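Local coordinates for glycine betaine/carnitine/choline ABC transporter (Staphylococcus aureus subsp. aureus Mu50, PDB 3O66), which probably binds glycine betaine, carnitine or choline as the extracellular substrate-binding component of an ABC importer, delivering it for uptake into the cell, at residues A[13-16]-A[20-23]; A[27-32]-A[40-45]; A[33-38]-A[241-246]; A[56-59]-A[65-68]; A[180-185]-A[199-204]. All blocks are in the same frame, centred on the assembly; numbering follows the deposited sequence.

Interaction 1: A[13-16]-A[20-23]; sequences ITAL and ESQI
Ser21, in the first turn of helix 19-35, places its hydroxyl against the last residues of strand 12-16, at the strand-to-helix turn that opens a beta-alpha-beta unit of this periplasmic-binding-protein fold. Its OG stands anti to the backbone N (chi1 173°), which swings the oxygen off the helix and back at the strand end. There it accepts a hydrogen bond from Leu16 N, with Leu16 N to Ser21 OG 2.8 Å and an N-H...O angle of 157°. The same hydroxyl lies close to the backbone just before that amide, 3.2 Å from Ala15 CA to Ser21 OG, while the Ala15 methyl packs beside it. Leu16 adds an apolar touch through its first carbon, Leu16 CB to Ser21 CB being 3.7 Å. Gln22 comes alongside with an extended chain and rests its CG on the Leu16 carbonyl, at 3.4 Å from Gln22 CG to Leu16 O; the amide end carries on to Asn46, which takes a hydrogen bond from NE2. Inside the buried turn, a water 2.7 Å from Ser21 OG lies 2.8 Å from Thr14 O, to which it can donate.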
# COMPACT_ATOMS: atom_id res chain seq x y z
N ILE A 13 -13.63 -1.66 11.74
CA ILE A 13 -12.52 -1.35 10.86
C ILE A 13 -12.64 -2.20 9.59
O ILE A 13 -12.58 -3.46 9.63
CB ILE A 13 -11.15 -1.68 11.53
CG1 ILE A 13 -11.06 -1.00 12.91
CG2 ILE A 13 -9.99 -1.34 10.58
CD1 ILE A 13 -9.85 -1.43 13.78
N THR A 14 -12.73 -1.53 8.44
CA THR A 14 -12.81 -2.28 7.21
C THR A 14 -11.44 -2.84 6.84
O THR A 14 -10.39 -2.16 7.02
CB THR A 14 -13.28 -1.43 6.03
OG1 THR A 14 -12.25 -0.46 5.74
CG2 THR A 14 -14.57 -0.74 6.33
N ALA A 15 -11.45 -4.07 6.33
CA ALA A 15 -10.23 -4.69 5.84
C ALA A 15 -10.48 -5.40 4.53
O ALA A 15 -11.57 -6.01 4.33
CB ALA A 15 -9.69 -5.64 6.86
N LEU A 16 -9.49 -5.32 3.63
CA LEU A 16 -9.51 -6.01 2.36
C LEU A 16 -9.11 -7.46 2.65
O LEU A 16 -8.68 -7.77 3.77
CB LEU A 16 -8.49 -5.38 1.36
CG LEU A 16 -8.67 -3.89 1.01
CD1 LEU A 16 -7.49 -3.41 0.17
CD2 LEU A 16 -10.02 -3.63 0.29
N GLU A 20 -1.79 -7.37 3.83
CA GLU A 20 -1.42 -6.03 4.18
C GLU A 20 -2.53 -5.28 4.94
O GLU A 20 -2.30 -4.72 6.03
CB GLU A 20 -1.09 -5.27 2.91
CG GLU A 20 -0.60 -3.87 3.19
CD GLU A 20 0.10 -3.27 1.99
OE1 GLU A 20 1.16 -3.82 1.60
OE2 GLU A 20 -0.41 -2.28 1.45
N SER A 21 -3.72 -5.26 4.36
CA SER A 21 -4.87 -4.65 5.01
C SER A 21 -5.20 -5.33 6.34
O SER A 21 -5.53 -4.66 7.34
CB SER A 21 -6.07 -4.65 4.08
OG SER A 21 -7.22 -4.21 4.77
N GLN A 22 -5.11 -6.66 6.36
CA GLN A 22 -5.45 -7.39 7.58
C GLN A 22 -4.44 -7.12 8.71
O GLN A 22 -4.84 -6.91 9.86
CB GLN A 22 -5.65 -8.87 7.32
CG GLN A 22 -6.81 -9.11 6.33
CD GLN A 22 -6.90 -10.52 5.87
OE1 GLN A 22 -5.89 -11.23 5.75
NE2 GLN A 22 -8.13 -10.97 5.59
N ILE A 23 -3.16 -7.10 8.38
CA ILE A 23 -2.10 -6.73 9.34
C ILE A 23 -2.36 -5.36 9.98
O ILE A 23 -2.46 -5.24 11.23
CB ILE A 23 -0.68 -6.84 8.72
CG1 ILE A 23 -0.35 -8.30 8.38
CG2 ILE A 23 0.47 -6.21 9.69
CD1 ILE A 23 0.83 -8.45 7.37
O HOH W 1 -8.21 -1.77 5.36

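Interaction 2: A[27-32]-A[40-45]; sequences MLRLLI and IKPTLV
Pro42 and Arg29 share the largest buried surfaces here, the proline ring lying against the helix where residues 40-42 lead into strand 43-48. The aliphatic part of Arg29 packs against the Pro42 carbonyl oxygen, with Arg29 CD 3.3 Å from Pro42 O, and Arg29 CG comes 4.0 Å from Pro42 CD. With chi1 at 170° the chain leaves on the side away from the backbone N and runs past the proline; a bend at chi3, 68°, then turns the guanidinium aside. That polar end is held from its own helix, NE bonding to His26 ND1 and NH1 forming a salt bridge with Glu33, while Leu44 CD1 sits at the guanidinium edge and reaches Arg29 CD at 4.0 Å. The contact belongs to the return half of the beta-alpha-beta unit formed by strand 12-16, helix 19-35 and strand 43-48, packing the helix against the chain as it re-enters the sheet. One turn on from Arg29, Ile32 presents its CG2 branch to two partners: Ile32 CG2 to Pro42 CG is 3.6 Å and Ile32 CG2 to Ile40 CG2 is 3.7 Å. The two isoleucines meet methyl to methyl, and Ile32 CD1 also approaches the proline, 4.0 Å from Pro42 CG.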
# COMPACT_ATOMS: atom_id res chain seq x y z
N MSE A 27 -3.69 -4.25 13.64
CA MSE A 27 -2.77 -3.43 14.41
C MSE A 27 -3.55 -2.27 15.04
O MSE A 27 -3.39 -2.02 16.24
CB MSE A 27 -1.62 -2.95 13.53
CG MSE A 27 -0.47 -2.33 14.23
SE MSE A 27 0.80 -1.68 12.87
CE MSE A 27 1.49 -3.36 12.12
N LEU A 28 -4.45 -1.65 14.27
CA LEU A 28 -5.32 -0.60 14.81
C LEU A 28 -6.23 -1.17 15.89
O LEU A 28 -6.42 -0.54 16.93
CB LEU A 28 -6.17 0.06 13.72
CG LEU A 28 -5.41 0.98 12.76
CD1 LEU A 28 -6.32 1.37 11.60
CD2 LEU A 28 -4.89 2.23 13.47
N ARG A 29 -6.75 -2.37 15.66
CA ARG A 29 -7.69 -2.97 16.63
C ARG A 29 -6.97 -3.17 17.98
O ARG A 29 -7.51 -2.82 19.06
CB ARG A 29 -8.25 -4.31 16.11
CG ARG A 29 -9.04 -5.09 17.17
CD ARG A 29 -9.48 -6.45 16.62
NE ARG A 29 -8.35 -7.37 16.38
CZ ARG A 29 -7.80 -8.15 17.30
NH1 ARG A 29 -8.26 -8.16 18.55
NH2 ARG A 29 -6.79 -8.95 16.97
N LEU A 30 -5.78 -3.75 17.91
CA LEU A 30 -5.01 -4.04 19.11
C LEU A 30 -4.51 -2.78 19.79
O LEU A 30 -4.45 -2.72 21.01
CB LEU A 30 -3.87 -5.04 18.82
CG LEU A 30 -4.27 -6.47 18.44
CD1 LEU A 30 -3.12 -7.17 17.71
CD2 LEU A 30 -4.75 -7.33 19.67
N LEU A 31 -4.15 -1.78 18.99
CA LEU A 31 -3.62 -0.56 19.55
C LEU A 31 -4.74 0.21 20.25
O LEU A 31 -4.52 0.75 21.33
CB LEU A 31 -2.98 0.29 18.44
CG LEU A 31 -2.25 1.55 18.87
CD1 LEU A 31 -1.16 1.27 19.91
CD2 LEU A 31 -1.68 2.23 17.61
N ILE A 32 -5.93 0.22 19.67
CA ILE A 32 -7.10 0.85 20.31
C ILE A 32 -7.45 0.12 21.61
O ILE A 32 -7.66 0.75 22.65
CB ILE A 32 -8.30 0.94 19.36
CG1 ILE A 32 -7.97 1.95 18.24
CG2 ILE A 32 -9.59 1.29 20.12
CD1 ILE A 32 -8.85 1.79 17.01
N ILE A 40 -12.61 0.21 24.53
CA ILE A 40 -13.05 0.04 23.16
C ILE A 40 -12.38 -1.21 22.57
O ILE A 40 -11.15 -1.32 22.57
CB ILE A 40 -12.75 1.31 22.32
CG1 ILE A 40 -13.44 2.53 22.97
CG2 ILE A 40 -13.18 1.10 20.84
CD1 ILE A 40 -13.16 3.87 22.30
N LYS A 41 -13.21 -2.12 22.07
CA LYS A 41 -12.76 -3.38 21.48
C LYS A 41 -13.25 -3.41 20.04
O LYS A 41 -14.37 -3.86 19.75
CB LYS A 41 -13.30 -4.59 22.26
CG LYS A 41 -12.66 -4.81 23.62
CD LYS A 41 -13.28 -5.99 24.36
CE LYS A 41 -12.82 -6.05 25.82
NZ LYS A 41 -13.81 -5.45 26.79
N PRO A 42 -12.42 -2.91 19.12
CA PRO A 42 -12.91 -2.81 17.75
C PRO A 42 -13.06 -4.19 17.10
O PRO A 42 -12.39 -5.15 17.51
CB PRO A 42 -11.80 -2.04 17.04
CG PRO A 42 -11.10 -1.30 18.15
CD PRO A 42 -11.08 -2.31 19.26
N THR A 43 -13.93 -4.30 16.10
CA THR A 43 -14.01 -5.51 15.29
C THR A 43 -13.76 -5.17 13.83
O THR A 43 -13.84 -4.01 13.46
CB THR A 43 -15.36 -6.25 15.46
OG1 THR A 43 -16.41 -5.43 14.96
CG2 THR A 43 -15.60 -6.56 16.95
N LEU A 44 -13.46 -6.17 13.02
CA LEU A 44 -13.16 -5.92 11.63
C LEU A 44 -14.35 -6.25 10.75
O LEU A 44 -15.10 -7.18 11.05
CB LEU A 44 -11.94 -6.74 11.17
CG LEU A 44 -10.52 -6.21 11.34
CD1 LEU A 44 -10.21 -5.69 12.75
CD2 LEU A 44 -9.53 -7.30 10.91
N VAL A 45 -14.50 -5.46 9.70
CA VAL A 45 -15.39 -5.80 8.58
C VAL A 45 -14.43 -6.27 7.50
O VAL A 45 -13.87 -5.48 6.73
CB VAL A 45 -16.25 -4.61 8.14
CG1 VAL A 45 -17.13 -4.99 6.95
CG2 VAL A 45 -17.15 -4.12 9.31

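Interaction 3: A[33-38]-A[241-246]; sequences EHDTHG and INKLTG
Asp35 and Lys243 reach for each other from opposite directions, one from the last turn of helix 19-35 and the other from the type I turn of residues 242-245, near the end of the helix that begins at 236. Their charged ends meet in a salt bridge of 2.8 Å between Lys243 NZ and Asp35 OD1, and the ammonium uses the syn lone pair of that oxygen. The other carboxylate oxygen lies along the lysine chain, with Asp35 OD2 3.5 Å from Lys243 CD, and bonds to Thr240 OG1; each carboxylate oxygen therefore has its own partner. In Lys243 a departure from the extended form at chi3 (148°) sets CE and NZ toward the aspartate. The ammonium is shared: Asp282 forms a second salt bridge with it, and the carbonyl of Tyr280 accepts from it too, so the C-terminal tail is drawn into the same cluster. His34 stands beside the bridge with its ring edge toward the ammonium, Lys243 NZ lying 4.5 Å from His34 CD2, while His34 NE2 bonds to Asp282. Across the turn, Asn242 ND2 donates in its amide plane to Thr245 OG1 at 3.1 Å. The bridge joins the end of helix 19-35 to the 242-245 turn, and that helix finishes in a Schellman motif, with His37 at positive phi, Gly38 N bonded to Glu33 O and His37 N to His34 O.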
# COMPACT_ATOMS: atom_id res chain seq x y z
N GLU A 33 -7.48 -1.22 21.56
CA GLU A 33 -7.69 -1.96 22.81
C GLU A 33 -6.66 -1.55 23.86
O GLU A 33 -7.00 -1.37 25.05
CB GLU A 33 -7.64 -3.47 22.59
CG GLU A 33 -8.84 -3.99 21.83
CD GLU A 33 -8.80 -5.50 21.59
OE1 GLU A 33 -8.32 -6.24 22.48
OE2 GLU A 33 -9.27 -5.94 20.50
N HIS A 34 -5.40 -1.46 23.43
CA HIS A 34 -4.30 -1.13 24.35
C HIS A 34 -4.47 0.27 24.95
O HIS A 34 -4.48 0.43 26.18
CB HIS A 34 -2.93 -1.28 23.66
CG HIS A 34 -1.77 -0.83 24.52
ND1 HIS A 34 -1.22 -1.62 25.50
CD2 HIS A 34 -1.07 0.33 24.53
CE1 HIS A 34 -0.22 -0.97 26.08
NE2 HIS A 34 -0.11 0.22 25.51
N ASP A 35 -4.61 1.28 24.09
CA ASP A 35 -4.71 2.66 24.58
C ASP A 35 -5.94 2.93 25.44
O ASP A 35 -5.89 3.80 26.32
CB ASP A 35 -4.68 3.65 23.42
CG ASP A 35 -3.30 3.85 22.86
OD1 ASP A 35 -2.33 3.21 23.31
OD2 ASP A 35 -3.18 4.68 21.95
N THR A 36 -7.04 2.21 25.19
CA THR A 36 -8.29 2.42 25.93
C THR A 36 -8.47 1.44 27.08
O THR A 36 -9.51 1.39 27.69
CB THR A 36 -9.54 2.37 25.01
OG1 THR A 36 -9.74 1.02 24.54
CG2 THR A 36 -9.37 3.31 23.79
N HIS A 37 -7.43 0.67 27.35
CA HIS A 37 -7.47 -0.38 28.40
C HIS A 37 -8.68 -1.30 28.27
O HIS A 37 -9.32 -1.63 29.29
CB HIS A 37 -7.39 0.24 29.80
CG HIS A 37 -6.36 1.31 29.94
ND1 HIS A 37 -6.69 2.65 30.06
CD2 HIS A 37 -5.01 1.25 29.95
CE1 HIS A 37 -5.58 3.36 30.15
NE2 HIS A 37 -4.55 2.54 30.09
N GLY A 38 -9.01 -1.70 27.05
CA GLY A 38 -10.15 -2.60 26.80
C GLY A 38 -11.53 -1.95 26.79
O GLY A 38 -12.53 -2.62 26.55
N ILE A 241 -4.60 6.56 16.56
CA ILE A 241 -4.29 6.28 15.16
C ILE A 241 -3.00 6.97 14.73
O ILE A 241 -2.15 6.35 14.09
CB ILE A 241 -5.48 6.62 14.25
CG1 ILE A 241 -6.70 5.73 14.61
CG2 ILE A 241 -5.09 6.51 12.75
CD1 ILE A 241 -8.09 6.30 14.17
N ASN A 242 -2.82 8.24 15.11
CA ASN A 242 -1.59 8.97 14.78
C ASN A 242 -0.32 8.37 15.35
O ASN A 242 0.76 8.70 14.89
CB ASN A 242 -1.71 10.45 15.17
CG ASN A 242 -2.35 11.30 14.07
OD1 ASN A 242 -3.21 12.14 14.35
ND2 ASN A 242 -1.95 11.08 12.81
N LYS A 243 -0.42 7.48 16.33
CA LYS A 243 0.77 6.81 16.84
C LYS A 243 1.46 6.01 15.73
O LYS A 243 2.65 5.80 15.78
CB LYS A 243 0.42 5.84 17.96
CG LYS A 243 0.26 6.40 19.34
CD LYS A 243 -0.12 5.17 20.22
CE LYS A 243 0.39 5.30 21.60
NZ LYS A 243 0.21 4.06 22.39
N LEU A 244 0.68 5.55 14.73
CA LEU A 244 1.24 4.73 13.66
C LEU A 244 1.78 5.55 12.48
O LEU A 244 2.38 4.98 11.59
CB LEU A 244 0.21 3.70 13.17
CG LEU A 244 -0.19 2.63 14.24
CD1 LEU A 244 -1.17 1.62 13.65
CD2 LEU A 244 1.01 1.89 14.75
N THR A 245 1.56 6.86 12.48
CA THR A 245 2.00 7.71 11.37
C THR A 245 3.53 7.69 11.22
O THR A 245 4.25 8.00 12.18
CB THR A 245 1.49 9.16 11.60
OG1 THR A 245 0.06 9.17 11.52
CG2 THR A 245 2.08 10.14 10.56
N GLY A 246 4.02 7.34 10.02
CA GLY A 246 5.46 7.19 9.77
C GLY A 246 6.14 5.92 10.29
O GLY A 246 7.33 5.70 10.04

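Interaction 4: A[56-59]-A[65-68]; sequences NALI and ISGV
Leu58 makes the apolar side of this contact, reaching from helix 51-60 to the start of strand 65-70 with both of its methyl groups. Leu58 CD1 comes 3.6 Å from Ser66 OG and Leu58 CD2 3.7 Å from it, so that both methyls face the hydroxyl from the same side. CD1 also rests on the strand backbone, with Leu58 CD1 3.7 Å from Ile65 O. The leucine chi1 of -92° lies well away from a staggered value, and with chi2 at 58° it directs the isobutyl end at the strand. Ile65 meets the leucine through its main chain; its own CB points away from helix 51-60, and its side chain packs with Leu28 and Ile32 of helix 19-35.

The polar groups in this buried patch find their partners in the surrounding fold. Ser66 OG, although both leucine methyls lie against it, is hydrogen-bonded to Thr14 OG1 and to Arg69 NH1. Ile65 O, which Leu58 CD1 touches, takes the backbone bond of Thr14 N in the parallel pairing of the strands.

Within the alpha/beta lobe, strand 65-70 lies between strands 12-16 and 222-227, parallel to the first and antiparallel to the second. Helix 51-60 packs through Leu58 on one face of this sheet, where the leucine also touches Thr14, Val225 and Thr227, while helix 19-35 covers the face to which Ile65 turns.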
# COMPACT_ATOMS: atom_id res chain seq x y z
N ASN A 56 -17.69 2.67 0.71
CA ASN A 56 -19.12 2.56 0.84
C ASN A 56 -19.52 2.13 2.24
O ASN A 56 -20.50 2.66 2.78
CB ASN A 56 -19.72 1.66 -0.26
CG ASN A 56 -19.67 2.33 -1.63
OD1 ASN A 56 -19.76 3.56 -1.74
ND2 ASN A 56 -19.57 1.52 -2.68
N ALA A 57 -18.76 1.22 2.85
CA ALA A 57 -19.00 0.89 4.25
C ALA A 57 -18.96 2.12 5.18
O ALA A 57 -19.82 2.27 6.05
CB ALA A 57 -18.02 -0.19 4.74
N LEU A 58 -17.94 2.98 5.05
CA LEU A 58 -17.86 4.16 5.91
C LEU A 58 -19.00 5.13 5.63
O LEU A 58 -19.63 5.67 6.56
CB LEU A 58 -16.48 4.87 5.79
CG LEU A 58 -15.42 4.41 6.82
CD1 LEU A 58 -15.14 2.91 6.74
CD2 LEU A 58 -14.11 5.16 6.65
N ILE A 59 -19.29 5.31 4.34
CA ILE A 59 -20.32 6.24 3.93
C ILE A 59 -21.70 5.75 4.42
O ILE A 59 -22.54 6.55 4.82
CB ILE A 59 -20.32 6.43 2.39
CG1 ILE A 59 -19.11 7.29 1.96
CG2 ILE A 59 -21.65 7.01 1.89
CD1 ILE A 59 -18.93 8.62 2.69
N ILE A 65 -13.82 3.09 10.54
CA ILE A 65 -12.37 3.18 10.28
C ILE A 65 -12.07 2.27 9.09
O ILE A 65 -12.67 1.23 8.97
CB ILE A 65 -11.52 2.72 11.49
CG1 ILE A 65 -11.69 3.66 12.70
CG2 ILE A 65 -10.03 2.56 11.11
CD1 ILE A 65 -10.98 3.16 13.98
N SER A 66 -11.22 2.73 8.16
CA SER A 66 -10.57 1.84 7.19
C SER A 66 -9.12 1.65 7.64
O SER A 66 -8.41 2.64 7.84
CB SER A 66 -10.60 2.45 5.79
OG SER A 66 -11.93 2.47 5.25
N GLY A 67 -8.68 0.40 7.78
CA GLY A 67 -7.31 0.14 8.27
C GLY A 67 -6.28 0.76 7.33
O GLY A 67 -5.34 1.44 7.77
N VAL A 68 -6.48 0.56 6.02
CA VAL A 68 -5.54 1.07 5.03
C VAL A 68 -6.28 1.49 3.77
O VAL A 68 -7.16 0.77 3.27
CB VAL A 68 -4.35 0.07 4.73
CG1 VAL A 68 -4.85 -1.17 4.06
CG2 VAL A 68 -3.26 0.74 3.90

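Interaction 5: A[180-185]-A[199-204]; sequences LVYDAL and DGRIAA
Asp199 OD2 is gripped by two donors of Arg201, and the carboxylate they fix lies stacked on the ring of Tyr182. Arg201 N donates to Asp199 OD2 at 2.8 Å on its anti side, and Arg201 NE donates to Asp199 OD2 at 2.9 Å on its syn side, the two arriving from opposite faces of the carboxylate plane. Arg201 NH1 takes Asp199 OD1 at 3.1 Å, completing a side-on, two-nitrogen salt bridge. The bond from Arg201 N is a capping bond, with Asp199 at the N-cap of helix 200-204. Both helices belong to the lobe built on the second sheet, where Tyr182 touches Met119 of strand 116-120; an acetate, probably from the crystallisation liquor, lies about 3 Å from the Asp199 side chain. Carboxylate and tyrosine ring are 14° from parallel, and Asp199 CB makes a CH-pi contact over the ring face, 3.9 Å from CB to the Tyr182 centroid. The guanidinium is tilted 21° from the ring, with Tyr182 CD2 over one of its faces, 3.4 Å from Arg201 NE. The phenol oxygen bonds to Tyr196 N, and a water joins it to Asp199 OD1. Asp183 OD1 bonds to Tyr205 OH; a second water donates to Asp183 OD2 at 2.7 Å and accepts from Arg201 NH2.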
# COMPACT_ATOMS: atom_id res chain seq x y z
N LEU A 180 2.40 -13.82 -9.84
CA LEU A 180 3.47 -14.71 -10.28
C LEU A 180 4.79 -14.05 -10.75
O LEU A 180 5.77 -14.76 -11.01
CB LEU A 180 2.96 -15.66 -11.36
CG LEU A 180 1.81 -16.59 -10.96
CD1 LEU A 180 1.56 -17.65 -12.06
CD2 LEU A 180 2.12 -17.26 -9.63
N VAL A 181 4.83 -12.71 -10.84
CA VAL A 181 6.03 -12.00 -11.34
C VAL A 181 7.23 -12.11 -10.39
O VAL A 181 8.38 -12.12 -10.86
CB VAL A 181 5.75 -10.49 -11.74
CG1 VAL A 181 4.61 -10.41 -12.74
CG2 VAL A 181 5.52 -9.59 -10.51
N TYR A 182 6.98 -12.23 -9.08
CA TYR A 182 8.06 -12.29 -8.07
C TYR A 182 8.87 -13.57 -8.22
O TYR A 182 10.10 -13.51 -8.28
CB TYR A 182 7.55 -12.12 -6.64
CG TYR A 182 6.55 -11.00 -6.58
CD1 TYR A 182 6.97 -9.66 -6.59
CD2 TYR A 182 5.18 -11.29 -6.60
CE1 TYR A 182 6.05 -8.62 -6.58
CE2 TYR A 182 4.24 -10.26 -6.58
CZ TYR A 182 4.67 -8.94 -6.58
OH TYR A 182 3.67 -7.98 -6.59
N ASP A 183 8.18 -14.70 -8.31
CA ASP A 183 8.87 -15.97 -8.52
C ASP A 183 9.49 -16.08 -9.92
O ASP A 183 10.57 -16.66 -10.07
CB ASP A 183 7.91 -17.13 -8.23
CG ASP A 183 7.55 -17.22 -6.76
OD1 ASP A 183 8.46 -17.17 -5.91
OD2 ASP A 183 6.36 -17.32 -6.44
N ALA A 184 8.83 -15.51 -10.93
CA ALA A 184 9.39 -15.51 -12.29
C ALA A 184 10.70 -14.70 -12.34
O ALA A 184 11.67 -15.05 -13.04
CB ALA A 184 8.34 -14.96 -13.27
N LEU A 185 10.76 -13.63 -11.57
CA LEU A 185 12.01 -12.87 -11.42
C LEU A 185 13.06 -13.67 -10.62
O LEU A 185 14.23 -13.76 -11.00
CB LEU A 185 11.69 -11.53 -10.76
CG LEU A 185 12.53 -10.27 -10.88
CD1 LEU A 185 12.90 -9.90 -12.33
CD2 LEU A 185 11.79 -9.12 -10.14
N ASP A 199 5.00 -6.16 -1.77
CA ASP A 199 4.84 -7.62 -1.73
C ASP A 199 5.91 -8.26 -0.85
O ASP A 199 7.10 -7.93 -0.95
CB ASP A 199 4.82 -8.24 -3.15
CG ASP A 199 4.36 -9.66 -3.13
OD1 ASP A 199 3.14 -9.89 -3.36
OD2 ASP A 199 5.19 -10.56 -2.82
N GLY A 200 5.50 -9.14 0.05
CA GLY A 200 6.44 -9.84 0.92
C GLY A 200 7.58 -10.56 0.21
O GLY A 200 8.65 -10.81 0.79
N ARG A 201 7.37 -10.95 -1.03
CA ARG A 201 8.42 -11.67 -1.74
C ARG A 201 9.59 -10.75 -2.06
O ARG A 201 10.71 -11.22 -2.32
CB ARG A 201 7.87 -12.43 -2.95
CG ARG A 201 7.07 -13.67 -2.51
CD ARG A 201 6.14 -14.17 -3.60
NE ARG A 201 5.03 -13.24 -3.83
CZ ARG A 201 3.84 -13.63 -4.30
NH1 ARG A 201 2.87 -12.76 -4.49
NH2 ARG A 201 3.65 -14.92 -4.58
N ILE A 202 9.35 -9.45 -2.02
CA ILE A 202 10.46 -8.51 -2.19
C ILE A 202 11.44 -8.70 -1.02
O ILE A 202 12.65 -8.68 -1.21
CB ILE A 202 9.97 -7.04 -2.24
CG1 ILE A 202 9.16 -6.80 -3.53
CG2 ILE A 202 11.15 -6.11 -2.16
CD1 ILE A 202 8.32 -5.52 -3.51
N ALA A 203 10.90 -8.92 0.18
CA ALA A 203 11.72 -9.26 1.36
C ALA A 203 12.22 -10.71 1.28
O ALA A 203 13.37 -11.00 1.61
CB ALA A 203 10.92 -9.01 2.70
N ALA A 204 11.37 -11.63 0.84
CA ALA A 204 11.80 -13.02 0.85
C ALA A 204 12.96 -13.29 -0.12
O ALA A 204 13.84 -14.11 0.18
CB ALA A 204 10.64 -13.95 0.56
O HOH W 2 1.42 -8.79 -5.45
O HOH W 3 5.41 -17.61 -3.96

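Interactions 1, 2 and 3 follow helix 19-35 from its first turn to its C-terminal end, and their chemistry changes along it: a buried serine bonded to a strand amide, then packing of an isoleucine and an arginine's aliphatic chain on proline and its neighbours, then a surface salt bridge. Interactions 1, 2 and 4 are buried and reach the same sheet, strand 12-16 lying between 43-48 and 65-70; interaction 4 brings helix 51-60 to it through leucine methyls. Interaction 5 is partly buried and stands apart, its centre about 30 Å from that of interaction 2. In interaction 3 the Asp-Lys pair bridges the segments, whereas in interaction 5 the Asp-Arg pair lies within 199-204 and packs on a tyrosine.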